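Local structure of putative esterase/lipase/thioesterase (2PBL) at residues 196-209 with 221-233. The protein is a putative esterase, lipase or thioesterase of the alpha/beta-hydrolase fold that probably hydrolyses ester or thioester bonds. Residues are numbered along the deposited sequence; the frame is centred on the assembly and turned at random.
Sequences PVEMQNRYDAKVTV and DQAIWLVEAWDAD
W230, near the C-terminal end of the helix, is sandwiched between R202 and L226. The arginine chain bends at chi3 (-57°) and lies across the indole: CD sits over the middle of the ring, 3.3 Å from W230 CE2, and the guanidinium continues flat over the five-membered ring in a cation-pi stack, planes 11° apart. L226 CD1 covers the opposite face. V207 CG1 meets the edge of the indole at CE3, with CG2 near CE3 and CZ3. The selenium of selenomethionine M199 lies at the edge of the six-membered ring in a Met-aromatic contact, and its CE methyl packs 3.8 Å from W230 CZ2. The indole nitrogen is spoken for as well: W230 NE1 donates to P196 O over 3.0 Å, from above the carbonyl plane, while M199 N reaches that oxygen from the other face. With alanine here, the R202 guanidinium is likely to lose the surface it lies on, and P196 O one of its two donors.

Further along, V209 packs on the helix, CG1 against A223 CB at 3.6 Å and CB against V227 CG2, with CG2 turned to L226. Beyond the helix the chain turns at D231, and D233 pairs parallel with T208: D233 N donates to V207 O, and V209 N to D233 O in a nearly straight bond (171°).

The solvent side is looser. One water links T208 OG1 to D233 OD2, K206 NZ and D233 OD2 are opposite charges too far apart for a salt bridge (4.6 Å), and another water meets R202 NH1. Strand 206-212, helix 217-230 and edge strand 233-237 thus form a beta-alpha-beta crossover at one end of the alpha/beta-hydrolase sheet.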
loop_
_atom_site.group_PDB
_atom_site.type_symbol
_atom_site.label_atom_id
_atom_site.label_comp_id
_atom_site.label_asym_id
_atom_site.label_seq_id
_atom_site.Cartn_x
_atom_site.Cartn_y
_atom_site.Cartn_z
ATOM N N PRO A 196 3.087 -12.333 4.049
ATOM C CA PRO A 196 2.693 -12.700 2.701
ATOM C C PRO A 196 3.468 -13.890 2.109
ATOM O O PRO A 196 2.892 -14.678 1.377
ATOM C CB PRO A 196 2.965 -11.394 1.937
ATOM C CG PRO A 196 2.704 -10.389 2.925
ATOM C CD PRO A 196 3.253 -10.872 4.150
ATOM N N VAL A 197 4.755 -14.052 2.437
ATOM C CA VAL A 197 5.490 -15.198 1.910
ATOM C C VAL A 197 4.885 -16.529 2.378
ATOM O O VAL A 197 5.057 -17.533 1.703
ATOM C CB VAL A 197 7.008 -15.204 2.253
ATOM C CG1 VAL A 197 7.676 -14.053 1.663
ATOM C CG2 VAL A 197 7.241 -15.295 3.763
ATOM N N GLU A 198 4.140 -16.509 3.484
ATOM C CA GLU A 198 3.486 -17.719 4.031
ATOM C C GLU A 198 2.151 -18.100 3.422
ATOM O O GLU A 198 1.601 -19.162 3.716
ATOM C CB GLU A 198 3.281 -17.528 5.529
ATOM C CG GLU A 198 4.569 -17.380 6.235
ATOM C CD GLU A 198 5.444 -18.619 6.114
ATOM O OE1 GLU A 198 4.951 -19.720 6.435
ATOM O OE2 GLU A 198 6.615 -18.466 5.692
HETATM N N MSE A 199 1.607 -17.221 2.588
HETATM C CA MSE A 199 0.288 -17.421 2.037
HETATM C C MSE A 199 0.348 -18.374 0.923
HETATM O O MSE A 199 1.041 -18.154 -0.053
HETATM C CB MSE A 199 -0.291 -16.089 1.574
HETATM C CG MSE A 199 -0.734 -15.280 2.660
HETATM SE SE MSE A 199 -0.982 -13.381 1.958
HETATM C CE MSE A 199 -2.144 -13.639 0.400
ATOM N N GLN A 200 -0.393 -19.459 1.075
ATOM C CA GLN A 200 -0.426 -20.483 0.056
ATOM C C GLN A 200 -1.630 -20.377 -0.818
ATOM O O GLN A 200 -1.600 -20.813 -1.962
ATOM C CB GLN A 200 -0.351 -21.839 0.729
ATOM C CG GLN A 200 0.846 -21.990 1.647
ATOM C CD GLN A 200 2.172 -21.751 0.930
ATOM O OE1 GLN A 200 2.275 -21.871 -0.306
ATOM N NE2 GLN A 200 3.198 -21.391 1.706
ATOM N N ASN A 201 -2.694 -19.778 -0.322
ATOM C CA ASN A 201 -3.897 -19.666 -1.092
ATOM C C ASN A 201 -4.039 -18.240 -1.474
ATOM O O ASN A 201 -4.006 -17.377 -0.600
ATOM C CB ASN A 201 -5.086 -20.108 -0.247
ATOM C CG ASN A 201 -4.908 -21.508 0.280
ATOM O OD1 ASN A 201 -4.923 -21.730 1.501
ATOM N ND2 ASN A 201 -4.657 -22.456 -0.635
ATOM N N ARG A 202 -4.139 -17.969 -2.778
ATOM C CA ARG A 202 -4.282 -16.606 -3.210
ATOM C C ARG A 202 -5.311 -16.451 -4.306
ATOM O O ARG A 202 -5.450 -17.316 -5.135
ATOM C CB ARG A 202 -2.945 -16.067 -3.691
ATOM C CG ARG A 202 -1.880 -16.115 -2.605
ATOM C CD ARG A 202 -0.580 -15.597 -3.056
ATOM N NE ARG A 202 -0.027 -16.278 -4.230
ATOM C CZ ARG A 202 0.714 -17.378 -4.208
ATOM N NH1 ARG A 202 1.001 -18.004 -3.072
ATOM N NH2 ARG A 202 1.174 -17.867 -5.354
ATOM N N TYR A 203 -6.094 -15.395 -4.231
ATOM C CA TYR A 203 -6.944 -15.046 -5.332
ATOM C C TYR A 203 -6.074 -14.892 -6.573
ATOM O O TYR A 203 -4.900 -14.484 -6.506
ATOM C CB TYR A 203 -7.677 -13.728 -5.091
ATOM C CG TYR A 203 -8.798 -13.830 -4.057
ATOM C CD1 TYR A 203 -9.924 -14.601 -4.318
ATOM C CD2 TYR A 203 -8.750 -13.119 -2.863
ATOM C CE1 TYR A 203 -10.922 -14.698 -3.422
ATOM C CE2 TYR A 203 -9.763 -13.202 -1.955
ATOM C CZ TYR A 203 -10.853 -14.003 -2.234
ATOM O OH TYR A 203 -11.895 -14.055 -1.341
ATOM N N ASP A 204 -6.677 -15.212 -7.708
ATOM C CA ASP A 204 -6.023 -15.114 -8.979
ATOM C C ASP A 204 -5.909 -13.628 -9.327
ATOM O O ASP A 204 -6.931 -12.890 -9.395
ATOM C CB ASP A 204 -6.839 -15.831 -10.053
ATOM C CG ASP A 204 -6.923 -17.343 -9.821
ATOM O OD1 ASP A 204 -7.793 -17.789 -9.055
ATOM O OD2 ASP A 204 -6.130 -18.053 -10.439
ATOM N N ALA A 205 -4.683 -13.201 -9.574
ATOM C CA ALA A 205 -4.396 -11.789 -9.894
ATOM C C ALA A 205 -2.951 -11.712 -10.340
ATOM O O ALA A 205 -2.151 -12.546 -9.931
ATOM C CB ALA A 205 -4.600 -10.907 -8.718
ATOM N N LYS A 206 -2.636 -10.751 -11.211
ATOM C CA LYS A 206 -1.262 -10.594 -11.664
ATOM C C LYS A 206 -0.611 -9.713 -10.594
ATOM O O LYS A 206 -1.031 -8.552 -10.364
ATOM C CB LYS A 206 -1.199 -9.928 -13.031
ATOM C CG LYS A 206 0.175 -10.006 -13.710
ATOM C CD LYS A 206 0.086 -9.362 -15.116
ATOM C CE LYS A 206 1.295 -9.593 -16.063
ATOM N NZ LYS A 206 1.003 -8.924 -17.441
ATOM N N VAL A 207 0.418 -10.262 -9.971
ATOM C CA VAL A 207 1.148 -9.604 -8.929
ATOM C C VAL A 207 2.521 -9.191 -9.486
ATOM O O VAL A 207 3.236 -10.001 -10.035
ATOM C CB VAL A 207 1.402 -10.557 -7.710
ATOM C CG1 VAL A 207 2.211 -9.781 -6.602
ATOM C CG2 VAL A 207 0.114 -11.080 -7.145
ATOM N N THR A 208 2.876 -7.929 -9.275
ATOM C CA THR A 208 4.158 -7.387 -9.731
ATOM C C THR A 208 4.777 -6.672 -8.527
ATOM O O THR A 208 4.207 -5.715 -8.027
ATOM C CB THR A 208 3.997 -6.417 -10.917
ATOM O OG1 THR A 208 3.322 -7.062 -12.016
ATOM C CG2 THR A 208 5.383 -5.942 -11.407
ATOM N N VAL A 209 5.916 -7.166 -8.067
ATOM C CA VAL A 209 6.635 -6.559 -6.957
ATOM C C VAL A 209 7.546 -5.489 -7.544
ATOM O O VAL A 209 8.381 -5.730 -8.416
ATOM C CB VAL A 209 7.400 -7.583 -6.129
ATOM C CG1 VAL A 209 8.028 -6.904 -4.894
ATOM C CG2 VAL A 209 6.476 -8.704 -5.724
ATOM N N ASP A 221 15.673 -7.355 -0.496
ATOM C CA ASP A 221 15.477 -8.734 -0.054
ATOM C C ASP A 221 13.976 -9.059 0.145
ATOM O O ASP A 221 13.470 -10.055 -0.358
ATOM C CB ASP A 221 16.234 -8.998 1.257
ATOM C CG ASP A 221 17.745 -8.928 1.074
ATOM O OD1 ASP A 221 18.163 -8.889 -0.099
ATOM O OD2 ASP A 221 18.497 -8.857 2.084
ATOM N N GLN A 222 13.301 -8.192 0.871
ATOM C CA GLN A 222 11.867 -8.335 1.104
ATOM C C GLN A 222 11.111 -8.491 -0.237
ATOM O O GLN A 222 10.173 -9.277 -0.334
ATOM C CB GLN A 222 11.333 -7.128 1.894
ATOM C CG GLN A 222 11.743 -7.075 3.365
ATOM C CD GLN A 222 10.981 -8.034 4.252
ATOM O OE1 GLN A 222 10.062 -8.725 3.815
ATOM N NE2 GLN A 222 11.386 -8.101 5.509
ATOM N N ALA A 223 11.545 -7.783 -1.272
ATOM C CA ALA A 223 10.890 -7.853 -2.573
ATOM C C ALA A 223 11.095 -9.204 -3.241
ATOM O O ALA A 223 10.143 -9.842 -3.651
ATOM C CB ALA A 223 11.359 -6.722 -3.465
ATOM N N ILE A 224 12.342 -9.634 -3.373
ATOM C CA ILE A 224 12.663 -10.895 -4.020
ATOM C C ILE A 224 12.089 -12.083 -3.241
ATOM O O ILE A 224 11.728 -13.103 -3.845
ATOM C CB ILE A 224 14.199 -11.029 -4.280
ATOM C CG1 ILE A 224 14.529 -12.242 -5.168
ATOM C CG2 ILE A 224 14.967 -11.169 -3.003
ATOM C CD1 ILE A 224 14.098 -12.133 -6.569
ATOM N N TRP A 225 12.004 -11.977 -1.910
ATOM C CA TRP A 225 11.338 -13.029 -1.165
ATOM C C TRP A 225 9.895 -13.234 -1.620
ATOM O O TRP A 225 9.473 -14.405 -1.783
ATOM C CB TRP A 225 11.384 -12.850 0.333
ATOM C CG TRP A 225 12.758 -13.021 0.893
ATOM C CD1 TRP A 225 13.754 -13.848 0.429
ATOM C CD2 TRP A 225 13.284 -12.367 2.047
ATOM N NE1 TRP A 225 14.872 -13.712 1.217
ATOM C CE2 TRP A 225 14.614 -12.808 2.209
ATOM C CE3 TRP A 225 12.769 -11.446 2.945
ATOM C CZ2 TRP A 225 15.427 -12.359 3.261
ATOM C CZ3 TRP A 225 13.573 -10.995 3.996
ATOM C CH2 TRP A 225 14.901 -11.450 4.129
ATOM N N LEU A 226 9.180 -12.124 -1.858
ATOM C CA LEU A 226 7.777 -12.189 -2.314
ATOM C C LEU A 226 7.714 -12.753 -3.741
ATOM O O LEU A 226 6.893 -13.638 -4.077
ATOM C CB LEU A 226 7.087 -10.800 -2.220
ATOM C CG LEU A 226 5.562 -10.866 -2.469
ATOM C CD1 LEU A 226 4.870 -11.909 -1.614
ATOM C CD2 LEU A 226 4.854 -9.522 -2.329
ATOM N N VAL A 227 8.610 -12.246 -4.585
ATOM C CA VAL A 227 8.729 -12.702 -5.956
ATOM C C VAL A 227 8.956 -14.220 -5.993
ATOM O O VAL A 227 8.263 -14.956 -6.734
ATOM C CB VAL A 227 9.830 -11.918 -6.720
ATOM C CG1 VAL A 227 10.073 -12.560 -8.055
ATOM C CG2 VAL A 227 9.467 -10.473 -6.864
ATOM N N GLU A 228 9.901 -14.709 -5.171
ATOM C CA GLU A 228 10.172 -16.138 -5.097
ATOM C C GLU A 228 9.006 -16.993 -4.613
ATOM O O GLU A 228 8.695 -18.023 -5.220
ATOM C CB GLU A 228 11.341 -16.419 -4.165
ATOM C CG GLU A 228 12.682 -16.083 -4.766
ATOM C CD GLU A 228 13.848 -16.281 -3.802
ATOM O OE1 GLU A 228 13.643 -16.405 -2.556
ATOM O OE2 GLU A 228 14.973 -16.283 -4.333
ATOM N N ALA A 229 8.404 -16.584 -3.502
ATOM C CA ALA A 229 7.298 -17.339 -2.894
ATOM C C ALA A 229 6.086 -17.480 -3.818
ATOM O O ALA A 229 5.479 -18.523 -3.890
ATOM C CB ALA A 229 6.881 -16.680 -1.627
ATOM N N TRP A 230 5.773 -16.426 -4.554
ATOM C CA TRP A 230 4.544 -16.374 -5.376
ATOM C C TRP A 230 4.778 -16.460 -6.874
ATOM O O TRP A 230 3.827 -16.339 -7.687
ATOM C CB TRP A 230 3.880 -15.019 -5.081
ATOM C CG TRP A 230 3.236 -14.807 -3.709
ATOM C CD1 TRP A 230 3.392 -15.551 -2.566
ATOM C CD2 TRP A 230 2.396 -13.691 -3.345
ATOM N NE1 TRP A 230 2.631 -15.014 -1.554
ATOM C CE2 TRP A 230 2.011 -13.872 -2.014
ATOM C CE3 TRP A 230 1.860 -12.601 -4.067
ATOM C CZ2 TRP A 230 1.199 -12.977 -1.355
ATOM C CZ3 TRP A 230 0.998 -11.711 -3.391
ATOM C CH2 TRP A 230 0.682 -11.917 -2.056
ATOM N N ASP A 231 6.030 -16.631 -7.276
ATOM C CA ASP A 231 6.360 -16.547 -8.686
ATOM C C ASP A 231 5.757 -15.254 -9.326
ATOM O O ASP A 231 5.111 -15.292 -10.410
ATOM C CB ASP A 231 5.875 -17.821 -9.364
ATOM C CG ASP A 231 6.472 -18.026 -10.747
ATOM O OD1 ASP A 231 7.444 -17.315 -11.121
ATOM O OD2 ASP A 231 5.949 -18.920 -11.464
ATOM N N ALA A 232 5.936 -14.111 -8.654
ATOM C CA ALA A 232 5.353 -12.861 -9.116
ATOM C C ALA A 232 6.276 -12.207 -10.119
ATOM O O ALA A 232 7.437 -12.600 -10.207
ATOM C CB ALA A 232 5.127 -11.904 -7.929
ATOM N N ASP A 233 5.770 -11.243 -10.908
ATOM C CA ASP A 233 6.656 -10.406 -11.744
ATOM C C ASP A 233 7.486 -9.555 -10.754
ATOM O O ASP A 233 7.135 -9.421 -9.567
ATOM C CB ASP A 233 5.914 -9.498 -12.734
ATOM C CG ASP A 233 5.269 -10.279 -13.919
ATOM O OD1 ASP A 233 5.298 -11.528 -13.895
ATOM O OD2 ASP A 233 4.732 -9.641 -14.865
HETATM O O HOH W 1 2.830 -20.467 -3.138
HETATM O O HOH W 2 4.681 -20.025 -1.555
HETATM O O HOH W 3 3.999 -7.200 -14.646
#